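Local coordinates for protein putative NAD-dependent epimerase/dehydratase (Bacillus halodurans, PDB 3E8X) that binds NADP in a Rossmann-type fold and is probably an epimerase or dehydratase, though its substrate and reaction are not established, at residues 70-73 with 79-82; 98-103 with 144-149; 204-209 with 229-234. One frame throughout, in Å; residues are numbered along the deposited sequence. Where two conformers were deposited one is given.

In the fold
The three contacts follow one another along the chain. None crosses or encloses another. Contact 1 comes first and closes a short loop: five residues separate segments 70-73 and 79-82, which join the end of strand 68-71 to a 3-10 turn. Contact 2 spans more chain. Its 40 intervening residues include most of helix 100-121 and strand 125-129, and it joins the N-terminal ends of helices 100-121 and 145-160. Contact 3 bridges 19 residues, including strand 216-223, and ties helix 197-207 to the C-terminal helix 227-232. Contacts 1 and 2 both reach NADP, one at the adenine and the other at the nicotinamide ribose. Contact 3 lies across the chain's centre from contact 2.

Contact 1. Residues 70-73 with 79-82; sequences VVAN and SHAF. With NAP (NADP nicotinamide-adenine-dinucleotide phosphate), chain B.
His80 reaches back from the 3-10 turn to the end of strand 68-71 and meets Val71 and Ala72. Its NE2 donates a hydrogen bond to the backbone O of Val71 at 2.8 Å. The N-H points almost straight at the oxygen, at 169°, and the oxygen lies in the imidazole plane. Seen from the carbonyl, the donor is tilted 32° out of the peptide plane. The ring gets there because CG sits between the backbone N and the carbonyl carbon (chi1 62°). The bond fixes which ring edge faces the strand. The same end of the ring rests against a methyl group: His80 NE2 is 3.6 Å from Ala72 CB.

Ala81 comes next and makes the apolar part of the contact. Its CB meets CG2 of Val70 at 3.9 Å, and it also packs against CB of Ala72 at 4.1 Å. Val70, Ala72 and Ala81 all touch Met51 of the neighbouring strand 47-52, so the turn is packed against two strands. Val70 and Ala72 also bond to that strand through their backbones.

Beyond Ala72 the chain turns to the cofactor. Asn73 OD1 accepts a weak hydrogen bond from N6A of NADP, 3.3 Å long. Glu75 N bonds to the same OD1, which helps hold the amide. A polar side chain after the third strand, at the adenine amino group, is a familiar feature of the Rossmann-fold nucleotide site in short-chain dehydrogenases.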
loop_
_atom_site.group_PDB
_atom_site.type_symbol
_atom_site.label_atom_id
_atom_site.label_comp_id
_atom_site.label_asym_id
_atom_site.label_seq_id
_atom_site.Cartn_x
_atom_site.Cartn_y
_atom_site.Cartn_z
ATOM N N VAL A 70 -24.575 10.259 6.883
ATOM C CA VAL A 70 -23.511 11.249 6.870
ATOM C C VAL A 70 -22.944 11.283 5.457
ATOM O O VAL A 70 -22.657 10.226 4.856
ATOM C CB VAL A 70 -22.392 10.960 7.933
ATOM C CG1 VAL A 70 -22.991 10.916 9.299
ATOM C CG2 VAL A 70 -21.589 9.625 7.628
ATOM N N VAL A 71 -22.790 12.499 4.955
ATOM C CA VAL A 71 -22.328 12.767 3.596
ATOM C C VAL A 71 -20.828 13.082 3.690
ATOM O O VAL A 71 -20.432 14.073 4.274
ATOM C CB VAL A 71 -23.166 13.951 2.967
ATOM C CG1 VAL A 71 -22.661 14.346 1.549
ATOM C CG2 VAL A 71 -24.660 13.574 2.983
ATOM N N ALA A 72 -19.997 12.176 3.175
ATOM C CA ALA A 72 -18.553 12.302 3.270
ATOM C C ALA A 72 -17.957 11.441 2.168
ATOM O O ALA A 72 -18.630 10.593 1.624
ATOM C CB ALA A 72 -18.060 11.861 4.632
ATOM N N ASN A 73 -16.694 11.693 1.846
ATOM C CA ASN A 73 -16.012 11.107 0.705
ATOM C C ASN A 73 -14.625 10.685 1.217
ATOM O O ASN A 73 -13.931 11.464 1.809
ATOM C CB ASN A 73 -15.967 12.199 -0.384
ATOM C CG ASN A 73 -15.295 11.775 -1.668
ATOM O OD1 ASN A 73 -14.349 11.017 -1.691
ATOM N ND2 ASN A 73 -15.767 12.348 -2.768
ATOM N N SER A 79 -13.563 13.451 8.361
ATOM C CA SER A 79 -13.467 13.270 9.807
ATOM C C SER A 79 -14.795 13.521 10.525
ATOM O O SER A 79 -15.097 12.849 11.491
ATOM C CB SER A 79 -12.338 14.110 10.437
ATOM O OG SER A 79 -12.341 15.433 9.982
ATOM N N HIS A 80 -15.605 14.451 10.025
ATOM C CA HIS A 80 -16.937 14.705 10.610
ATOM C C HIS A 80 -17.797 13.445 10.722
ATOM O O HIS A 80 -18.622 13.339 11.630
ATOM C CB HIS A 80 -17.692 15.800 9.831
ATOM C CG HIS A 80 -17.983 15.453 8.399
ATOM N ND1 HIS A 80 -17.017 15.489 7.407
ATOM C CD2 HIS A 80 -19.140 15.105 7.782
ATOM C CE1 HIS A 80 -17.567 15.169 6.249
ATOM N NE2 HIS A 80 -18.851 14.926 6.449
ATOM N N ALA A 81 -17.573 12.497 9.812
ATOM C CA ALA A 81 -18.340 11.236 9.720
ATOM C C ALA A 81 -18.223 10.376 10.966
ATOM O O ALA A 81 -19.127 9.602 11.244
ATOM C CB ALA A 81 -17.885 10.426 8.512
ATOM N N PHE A 82 -17.131 10.552 11.717
ATOM C CA PHE A 82 -16.770 9.665 12.836
ATOM C C PHE A 82 -17.274 10.159 14.189
ATOM O O PHE A 82 -17.021 9.523 15.200
ATOM C CB PHE A 82 -15.266 9.445 12.863
ATOM C CG PHE A 82 -14.777 8.510 11.793
ATOM C CD1 PHE A 82 -14.711 8.907 10.481
ATOM C CD2 PHE A 82 -14.371 7.241 12.097
ATOM C CE1 PHE A 82 -14.282 8.022 9.487
ATOM C CE2 PHE A 82 -13.911 6.390 11.114
ATOM C CZ PHE A 82 -13.880 6.788 9.812
HETATM P PA NAP B . -19.786 -2.444 -3.974
HETATM O O1A NAP B . -18.871 -1.986 -5.114
HETATM O O2A NAP B . -21.236 -2.771 -4.261
HETATM O O5B NAP B . -19.622 -1.344 -2.798
HETATM C C5B NAP B . -18.606 -0.325 -2.793
HETATM C C4B NAP B . -19.098 1.011 -2.239
HETATM O O4B NAP B . -17.937 1.843 -2.064
HETATM C C3B NAP B . -20.072 1.799 -3.152
HETATM O O3B NAP B . -21.339 2.100 -2.541
HETATM C C2B NAP B . -19.356 3.109 -3.436
HETATM O O2B NAP B . -20.183 4.297 -3.503
HETATM C C1B NAP B . -18.385 3.182 -2.247
HETATM N N9A NAP B . -17.314 4.171 -2.531
HETATM C C8A NAP B . -16.551 4.232 -3.634
HETATM N N7A NAP B . -15.734 5.299 -3.536
HETATM C C5A NAP B . -15.994 5.899 -2.357
HETATM C C6A NAP B . -15.482 7.026 -1.705
HETATM N N6A NAP B . -14.500 7.753 -2.279
HETATM N N1A NAP B . -15.978 7.414 -0.508
HETATM C C2A NAP B . -16.954 6.705 0.061
HETATM N N3A NAP B . -17.475 5.613 -0.536
HETATM C C4A NAP B . -17.007 5.190 -1.740
HETATM O O3 NAP B . -19.095 -3.778 -3.324
HETATM P PN NAP B . -19.820 -5.020 -2.550
HETATM O O1N NAP B . -20.204 -6.017 -3.609
HETATM O O2N NAP B . -20.744 -4.399 -1.527
HETATM O O5D NAP B . -18.618 -5.800 -1.827
HETATM C C5D NAP B . -18.043 -5.308 -0.623
HETATM C C4D NAP B . -16.543 -5.526 -0.709
HETATM O O4D NAP B . -16.218 -6.914 -0.790
HETATM C C3D NAP B . -15.956 -4.886 -1.959
HETATM O O3D NAP B . -15.687 -3.502 -1.690
HETATM C C2D NAP B . -14.762 -5.781 -2.307
HETATM O O2D NAP B . -13.519 -5.195 -1.984
HETATM C C1D NAP B . -14.950 -7.058 -1.454
HETATM N N1N NAP B . -14.885 -8.359 -2.190
HETATM C C2N NAP B . -15.495 -8.553 -3.385
HETATM C C3N NAP B . -15.417 -9.806 -4.029
HETATM C C7N NAP B . -16.111 -10.089 -5.343
HETATM O O7N NAP B . -16.288 -11.275 -5.680
HETATM N N7N NAP B . -16.564 -9.054 -6.070
HETATM C C4N NAP B . -14.705 -10.844 -3.424
HETATM C C5N NAP B . -14.097 -10.619 -2.200
HETATM C C6N NAP B . -14.209 -9.371 -1.612
HETATM P P2B NAP B . -21.261 4.634 -4.688
HETATM O O1X NAP B . -22.555 3.988 -4.270
HETATM O O2X NAP B . -21.350 6.157 -4.676
HETATM O O3X NAP B . -20.656 3.987 -5.916
#

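Contact 2. Residues 98-103 with 144-149; sequences TGADKT and MRHYLV. With NAP (NADP nicotinamide-adenine-dinucleotide phosphate), chain B.
Two helix starts beside the nicotinamide ribose of NADP meet here, and Ala100 and Thr103 on one face His146 and Tyr147 on the other. Tyr147 stands at the first position of a Tyr-x-x-x-Lys sequence, the hallmark motif of short-chain dehydrogenases. Whether it works as in those relatives is not established here.

The closest approach between the helices is Ala100 CB to CD2 of His146, at 3.5 Å. With chi1 at 71° the imidazole swings off its own helix backbone toward Ala100. Thr103 comes to the same ring at about a right angle, with OG1 4.0 Å from CD2 of His146. That is van der Waals packing; the hydroxyl makes a weak hydrogen bond to Ser94 OG instead. The other branch of Thr103 turns to the next residue, and its CG2 lies 3.9 Å from Tyr147 CA. It also comes within 4.3 Å of Tyr147 CD1.

Tyr147 extends past this packing to the cofactor. Its OH and the ribose hydroxyl O2D share a hydrogen bond, modelled as very short at 2.5 Å, and O2D lies in the ring plane. A phenylalanine here would probably keep the packing on Thr103 but leave the ribose hydroxyl without its phenolic partner.

Helix 100-121 follows strand 87-90. Helix 145-160 follows strand 125-129, which pairs in parallel with strand 87-90. The second subunit covers these helix starts: Ala100 packs on Ala100 of that subunit, and His146 on its Ile104.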
loop_
_atom_site.group_PDB
_atom_site.type_symbol
_atom_site.label_atom_id
_atom_site.label_comp_id
_atom_site.label_asym_id
_atom_site.label_seq_id
_atom_site.Cartn_x
_atom_site.Cartn_y
_atom_site.Cartn_z
ATOM N N THR A 98 -14.072 1.413 -12.151
ATOM C CA THR A 98 -13.079 2.483 -12.028
ATOM C C THR A 98 -11.675 1.863 -12.205
ATOM O O THR A 98 -11.520 0.635 -12.105
ATOM C CB THR A 98 -13.137 3.153 -10.637
ATOM O OG1 THR A 98 -12.726 2.202 -9.654
ATOM C CG2 THR A 98 -14.541 3.657 -10.310
ATOM N N GLY A 99 -10.654 2.693 -12.429
ATOM C CA GLY A 99 -9.293 2.183 -12.602
ATOM C C GLY A 99 -8.597 1.608 -11.371
ATOM O O GLY A 99 -9.090 1.694 -10.255
ATOM N N ALA A 100 -7.431 1.011 -11.591
ATOM C CA ALA A 100 -6.561 0.590 -10.509
ATOM C C ALA A 100 -6.105 1.818 -9.698
ATOM O O ALA A 100 -5.724 1.691 -8.571
ATOM C CB ALA A 100 -5.372 -0.199 -11.054
ATOM N N ASP A 101 -6.169 3.019 -10.263
ATOM C CA ASP A 101 -5.914 4.222 -9.479
ATOM C C ASP A 101 -6.839 4.314 -8.259
ATOM O O ASP A 101 -6.411 4.707 -7.176
ATOM C CB ASP A 101 -5.963 5.499 -10.334
ATOM C CG ASP A 101 -7.311 5.732 -11.010
ATOM O OD1 ASP A 101 -7.895 4.789 -11.564
ATOM O OD2 ASP A 101 -7.775 6.877 -10.988
ATOM N N LYS A 102 -8.102 3.926 -8.447
ATOM C CA LYS A 102 -9.083 4.023 -7.368
ATOM C C LYS A 102 -8.982 2.848 -6.376
ATOM O O LYS A 102 -9.293 2.999 -5.238
ATOM C CB LYS A 102 -10.493 4.229 -7.948
ATOM C CG LYS A 102 -10.657 5.622 -8.666
ATOM C CD LYS A 102 -10.237 6.829 -7.753
ATOM C CE LYS A 102 -10.534 8.183 -8.446
ATOM N NZ LYS A 102 -9.661 9.260 -7.934
ATOM N N THR A 103 -8.494 1.703 -6.821
ATOM C CA THR A 103 -8.161 0.598 -5.933
ATOM C C THR A 103 -7.126 1.049 -4.932
ATOM O O THR A 103 -7.306 0.827 -3.754
ATOM C CB THR A 103 -7.607 -0.604 -6.725
ATOM O OG1 THR A 103 -8.507 -0.903 -7.780
ATOM C CG2 THR A 103 -7.392 -1.820 -5.858
HETATM N N MSE A 144 -6.173 -9.747 -11.159
HETATM C CA MSE A 144 -6.711 -9.382 -9.845
HETATM C C MSE A 144 -5.647 -9.018 -8.798
HETATM O O MSE A 144 -5.959 -8.578 -7.694
HETATM C CB MSE A 144 -7.418 -10.603 -9.274
HETATM C CG MSE A 144 -8.818 -10.780 -9.696
HETATM SE SE MSE A 144 -9.618 -11.989 -8.431
HETATM C CE MSE A 144 -8.223 -12.203 -7.131
ATOM N N ARG A 145 -4.390 -9.269 -9.128
ATOM C CA ARG A 145 -3.310 -9.198 -8.164
ATOM C C ARG A 145 -3.143 -7.833 -7.501
ATOM O O ARG A 145 -2.833 -7.743 -6.312
ATOM C CB ARG A 145 -2.014 -9.639 -8.824
ATOM C CG ARG A 145 -0.986 -10.119 -7.869
ATOM C CD ARG A 145 0.159 -10.819 -8.606
ATOM N NE ARG A 145 -0.310 -12.031 -9.250
ATOM C CZ ARG A 145 0.429 -12.813 -10.022
ATOM N NH1 ARG A 145 1.703 -12.544 -10.224
ATOM N NH2 ARG A 145 -0.113 -13.887 -10.586
ATOM N N HIS A 146 -3.405 -6.773 -8.258
ATOM C CA HIS A 146 -3.325 -5.404 -7.734
ATOM C C HIS A 146 -4.386 -5.150 -6.661
ATOM O O HIS A 146 -4.148 -4.429 -5.684
ATOM C CB HIS A 146 -3.409 -4.370 -8.874
ATOM C CG HIS A 146 -4.774 -4.262 -9.499
ATOM N ND1 HIS A 146 -5.320 -5.266 -10.269
ATOM C CD2 HIS A 146 -5.708 -3.277 -9.454
ATOM C CE1 HIS A 146 -6.539 -4.916 -10.650
ATOM N NE2 HIS A 146 -6.788 -3.705 -10.191
ATOM N N TYR A 147 -5.571 -5.734 -6.861
ATOM C CA TYR A 147 -6.647 -5.650 -5.898
ATOM C C TYR A 147 -6.298 -6.419 -4.613
ATOM O O TYR A 147 -6.422 -5.882 -3.492
ATOM C CB TYR A 147 -7.969 -6.150 -6.524
ATOM C CG TYR A 147 -9.051 -6.377 -5.515
ATOM C CD1 TYR A 147 -9.795 -5.299 -4.992
ATOM C CD2 TYR A 147 -9.306 -7.662 -5.030
ATOM C CE1 TYR A 147 -10.786 -5.516 -4.036
ATOM C CE2 TYR A 147 -10.286 -7.893 -4.082
ATOM C CZ TYR A 147 -11.036 -6.827 -3.586
ATOM O OH TYR A 147 -12.028 -7.085 -2.646
ATOM N N LEU A 148 -5.835 -7.647 -4.777
ATOM C CA LEU A 148 -5.413 -8.495 -3.664
ATOM C C LEU A 148 -4.297 -7.919 -2.797
ATOM O O LEU A 148 -4.293 -8.065 -1.549
ATOM C CB LEU A 148 -5.018 -9.902 -4.187
ATOM C CG LEU A 148 -6.076 -10.751 -4.923
ATOM C CD1 LEU A 148 -5.504 -12.092 -5.432
ATOM C CD2 LEU A 148 -7.332 -10.948 -4.068
ATOM N N VAL A 149 -3.324 -7.289 -3.437
ATOM C CA VAL A 149 -2.270 -6.519 -2.719
ATOM C C VAL A 149 -2.889 -5.328 -1.985
ATOM O O VAL A 149 -2.575 -5.088 -0.821
ATOM C CB VAL A 149 -1.172 -6.042 -3.702
ATOM C CG1 VAL A 149 -0.284 -4.926 -3.087
ATOM C CG2 VAL A 149 -0.352 -7.241 -4.219
HETATM P PA NAP B . -19.786 -2.444 -3.974
HETATM O O1A NAP B . -18.871 -1.986 -5.114
HETATM O O2A NAP B . -21.236 -2.771 -4.261
HETATM O O5B NAP B . -19.622 -1.344 -2.798
HETATM C C5B NAP B . -18.606 -0.325 -2.793
HETATM C C4B NAP B . -19.098 1.011 -2.239
HETATM O O4B NAP B . -17.937 1.843 -2.064
HETATM C C3B NAP B . -20.072 1.799 -3.152
HETATM O O3B NAP B . -21.339 2.100 -2.541
HETATM C C2B NAP B . -19.356 3.109 -3.436
HETATM O O2B NAP B . -20.183 4.297 -3.503
HETATM C C1B NAP B . -18.385 3.182 -2.247
HETATM N N9A NAP B . -17.314 4.171 -2.531
HETATM C C8A NAP B . -16.551 4.232 -3.634
HETATM N N7A NAP B . -15.734 5.299 -3.536
HETATM C C5A NAP B . -15.994 5.899 -2.357
HETATM C C6A NAP B . -15.482 7.026 -1.705
HETATM N N6A NAP B . -14.500 7.753 -2.279
HETATM N N1A NAP B . -15.978 7.414 -0.508
HETATM C C2A NAP B . -16.954 6.705 0.061
HETATM N N3A NAP B . -17.475 5.613 -0.536
HETATM C C4A NAP B . -17.007 5.190 -1.740
HETATM O O3 NAP B . -19.095 -3.778 -3.324
HETATM P PN NAP B . -19.820 -5.020 -2.550
HETATM O O1N NAP B . -20.204 -6.017 -3.609
HETATM O O2N NAP B . -20.744 -4.399 -1.527
HETATM O O5D NAP B . -18.618 -5.800 -1.827
HETATM C C5D NAP B . -18.043 -5.308 -0.623
HETATM C C4D NAP B . -16.543 -5.526 -0.709
HETATM O O4D NAP B . -16.218 -6.914 -0.790
HETATM C C3D NAP B . -15.956 -4.886 -1.959
HETATM O O3D NAP B . -15.687 -3.502 -1.690
HETATM C C2D NAP B . -14.762 -5.781 -2.307
HETATM O O2D NAP B . -13.519 -5.195 -1.984
HETATM C C1D NAP B . -14.950 -7.058 -1.454
HETATM N N1N NAP B . -14.885 -8.359 -2.190
HETATM C C2N NAP B . -15.495 -8.553 -3.385
HETATM C C3N NAP B . -15.417 -9.806 -4.029
HETATM C C7N NAP B . -16.111 -10.089 -5.343
HETATM O O7N NAP B . -16.288 -11.275 -5.680
HETATM N N7N NAP B . -16.564 -9.054 -6.070
HETATM C C4N NAP B . -14.705 -10.844 -3.424
HETATM C C5N NAP B . -14.097 -10.619 -2.200
HETATM C C6N NAP B . -14.209 -9.371 -1.612
HETATM P P2B NAP B . -21.261 4.634 -4.688
HETATM O O1X NAP B . -22.555 3.988 -4.270
HETATM O O2X NAP B . -21.350 6.157 -4.676
HETATM O O3X NAP B . -20.656 3.987 -5.916
#

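Contact 3. Residues 204-209 with 229-234; sequences IAELVD and KVVEQL
Val231 fits its two methyl groups against Glu206 and Leu207, which are consecutive in the chain. CG2 of Val231 lies 3.6 Å from CG of Glu206, and 3.9 Å from its CB. CG1 of Val231 meets CB of Leu207 at 3.9 Å. The same CG1 is also 4.0 Å from CG of Glu206, so this methyl lies where the two residues adjoin. CG1 stands anti to the backbone N of Val231 (chi1 169°), which spreads the two branches over both neighbours. This valine has the largest share of the buried surface.

Leu207 is second. The backbones come nearest here, with CA of Leu207 6.5 Å from CA of Val231. Two parts of the leucine are used. Its CB takes the valine methyl, while its CD2 meets Leu234 CD1 at 4.0 Å. These two leucines cross obliquely, and each offers a single methyl group to the other. Val231 and Leu234 are three residues apart in the chain, so both can reach Leu207.

The two helices belong to the later part of the Rossmann-type fold. Helix 197-207 packs on strand 125-129 of the mixed sheet, where Leu207 touches Ile127. The chain then passes through strand 216-223, which pairs in parallel with strand 164-174, and into the terminal helix 227-232.

Glu206 contributes its aliphatic part. CB and CG cross over the CG2 branch of Val231, and the chain bends at chi2 (67°) to carry the carboxylate away from that methyl. OE1 forms a salt bridge with Lys44. That partner probably eases the like charge of Glu232, whose OE2 is 6.0 Å from OE2 of Glu206. Leu207 O accepts a hydrogen bond from Arg125 NH2.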
loop_
_atom_site.group_PDB
_atom_site.type_symbol
_atom_site.label_atom_id
_atom_site.label_comp_id
_atom_site.label_asym_id
_atom_site.label_seq_id
_atom_site.Cartn_x
_atom_site.Cartn_y
_atom_site.Cartn_z
ATOM N N ILE A 204 -20.974 -10.174 9.507
ATOM C CA ILE A 204 -20.451 -8.940 10.084
ATOM C C ILE A 204 -21.311 -8.494 11.235
ATOM O O ILE A 204 -20.800 -8.204 12.299
ATOM C CB ILE A 204 -20.361 -7.788 9.028
ATOM C CG1 ILE A 204 -19.341 -8.168 7.947
ATOM C CG2 ILE A 204 -20.041 -6.394 9.708
ATOM C CD1 ILE A 204 -19.431 -7.382 6.602
ATOM N N ALA A 205 -22.618 -8.369 10.994
ATOM C CA ALA A 205 -23.582 -7.950 12.031
ATOM C C ALA A 205 -23.543 -8.890 13.263
ATOM O O ALA A 205 -23.665 -8.457 14.407
ATOM C CB ALA A 205 -25.006 -7.856 11.445
ATOM N N GLU A 206 -23.316 -10.172 13.031
ATOM C CA GLU A 206 -23.316 -11.137 14.121
ATOM C C GLU A 206 -22.151 -10.866 15.078
ATOM O O GLU A 206 -22.291 -11.045 16.293
ATOM C CB GLU A 206 -23.231 -12.573 13.577
ATOM C CG GLU A 206 -23.427 -13.658 14.623
ATOM C CD GLU A 206 -24.839 -13.705 15.215
ATOM O OE1 GLU A 206 -25.790 -13.128 14.641
ATOM O OE2 GLU A 206 -24.999 -14.372 16.237
ATOM N N LEU A 207 -21.015 -10.427 14.528
ATOM C CA LEU A 207 -19.774 -10.349 15.322
ATOM C C LEU A 207 -19.373 -8.938 15.794
ATOM O O LEU A 207 -18.485 -8.799 16.608
ATOM C CB LEU A 207 -18.621 -11.082 14.576
ATOM C CG LEU A 207 -18.106 -10.666 13.177
ATOM C CD1 LEU A 207 -17.426 -9.320 13.233
ATOM C CD2 LEU A 207 -17.117 -11.742 12.730
ATOM N N VAL A 208 -20.105 -7.910 15.389
ATOM C CA VAL A 208 -19.703 -6.562 15.691
ATOM C C VAL A 208 -19.574 -6.289 17.210
ATOM O O VAL A 208 -18.652 -5.578 17.657
ATOM C CB VAL A 208 -20.555 -5.507 14.906
ATOM C CG1 VAL A 208 -21.960 -5.447 15.479
ATOM C CG2 VAL A 208 -19.856 -4.132 14.935
ATOM N N ASP A 209 -20.436 -6.887 18.014
ATOM C CA ASP A 209 -20.393 -6.672 19.433
ATOM C C ASP A 209 -19.828 -7.861 20.172
ATOM O O ASP A 209 -19.973 -7.916 21.374
ATOM C CB ASP A 209 -21.777 -6.344 20.006
ATOM C CG ASP A 209 -22.818 -7.409 19.697
ATOM O OD1 ASP A 209 -22.523 -8.435 19.040
ATOM O OD2 ASP A 209 -23.957 -7.161 20.066
ATOM N N LYS A 229 -23.659 -19.911 15.275
ATOM C CA LYS A 229 -22.779 -20.941 15.804
ATOM C C LYS A 229 -21.318 -20.793 15.340
ATOM O O LYS A 229 -20.374 -21.004 16.113
ATOM C CB LYS A 229 -23.352 -22.317 15.477
ATOM C CG LYS A 229 -22.515 -23.451 15.943
ATOM C CD LYS A 229 -23.214 -24.772 15.715
ATOM C CE LYS A 229 -22.322 -25.903 16.044
ATOM N NZ LYS A 229 -22.908 -27.156 15.556
ATOM N N VAL A 230 -21.117 -20.420 14.083
ATOM C CA VAL A 230 -19.771 -20.178 13.569
ATOM C C VAL A 230 -19.104 -19.066 14.378
ATOM O O VAL A 230 -17.934 -19.176 14.738
ATOM C CB VAL A 230 -19.797 -19.857 12.021
ATOM C CG1 VAL A 230 -18.620 -19.140 11.622
ATOM C CG2 VAL A 230 -19.929 -21.175 11.160
ATOM N N VAL A 231 -19.863 -17.997 14.675
ATOM C CA VAL A 231 -19.332 -16.831 15.365
ATOM C C VAL A 231 -19.033 -17.150 16.817
ATOM O O VAL A 231 -18.051 -16.655 17.340
ATOM C CB VAL A 231 -20.233 -15.537 15.203
ATOM C CG1 VAL A 231 -19.796 -14.402 16.167
ATOM C CG2 VAL A 231 -20.201 -15.010 13.715
ATOM N N GLU A 232 -19.873 -17.982 17.458
ATOM C CA GLU A 232 -19.637 -18.503 18.809
ATOM C C GLU A 232 -18.312 -19.195 18.968
ATOM O O GLU A 232 -17.720 -19.142 20.028
ATOM C CB GLU A 232 -20.713 -19.502 19.200
ATOM C CG GLU A 232 -22.043 -18.836 19.535
ATOM C CD GLU A 232 -23.255 -19.788 19.535
ATOM O OE1 GLU A 232 -23.114 -21.040 19.390
ATOM O OE2 GLU A 232 -24.371 -19.237 19.679
ATOM N N GLN A 233 -17.849 -19.837 17.897
ATOM C CA GLN A 233 -16.661 -20.683 17.946
ATOM C C GLN A 233 -15.433 -20.024 17.383
ATOM O O GLN A 233 -14.378 -20.595 17.412
ATOM C CB GLN A 233 -16.970 -21.986 17.239
ATOM C CG GLN A 233 -18.087 -22.727 17.961
ATOM C CD GLN A 233 -18.332 -24.092 17.456
ATOM O OE1 GLN A 233 -17.428 -24.740 16.907
ATOM N NE2 GLN A 233 -19.523 -24.595 17.704
ATOM N N LEU A 234 -15.570 -18.791 16.914
ATOM C CA LEU A 234 -14.424 -18.053 16.383
ATOM C C LEU A 234 -13.522 -17.717 17.550
ATOM O O LEU A 234 -12.350 -17.720 17.308
ATOM C CB LEU A 234 -14.839 -16.778 15.655
ATOM C CG LEU A 234 -15.392 -16.748 14.229
ATOM C CD1 LEU A 234 -15.762 -15.286 14.035
ATOM C CD2 LEU A 234 -14.421 -17.220 13.166
#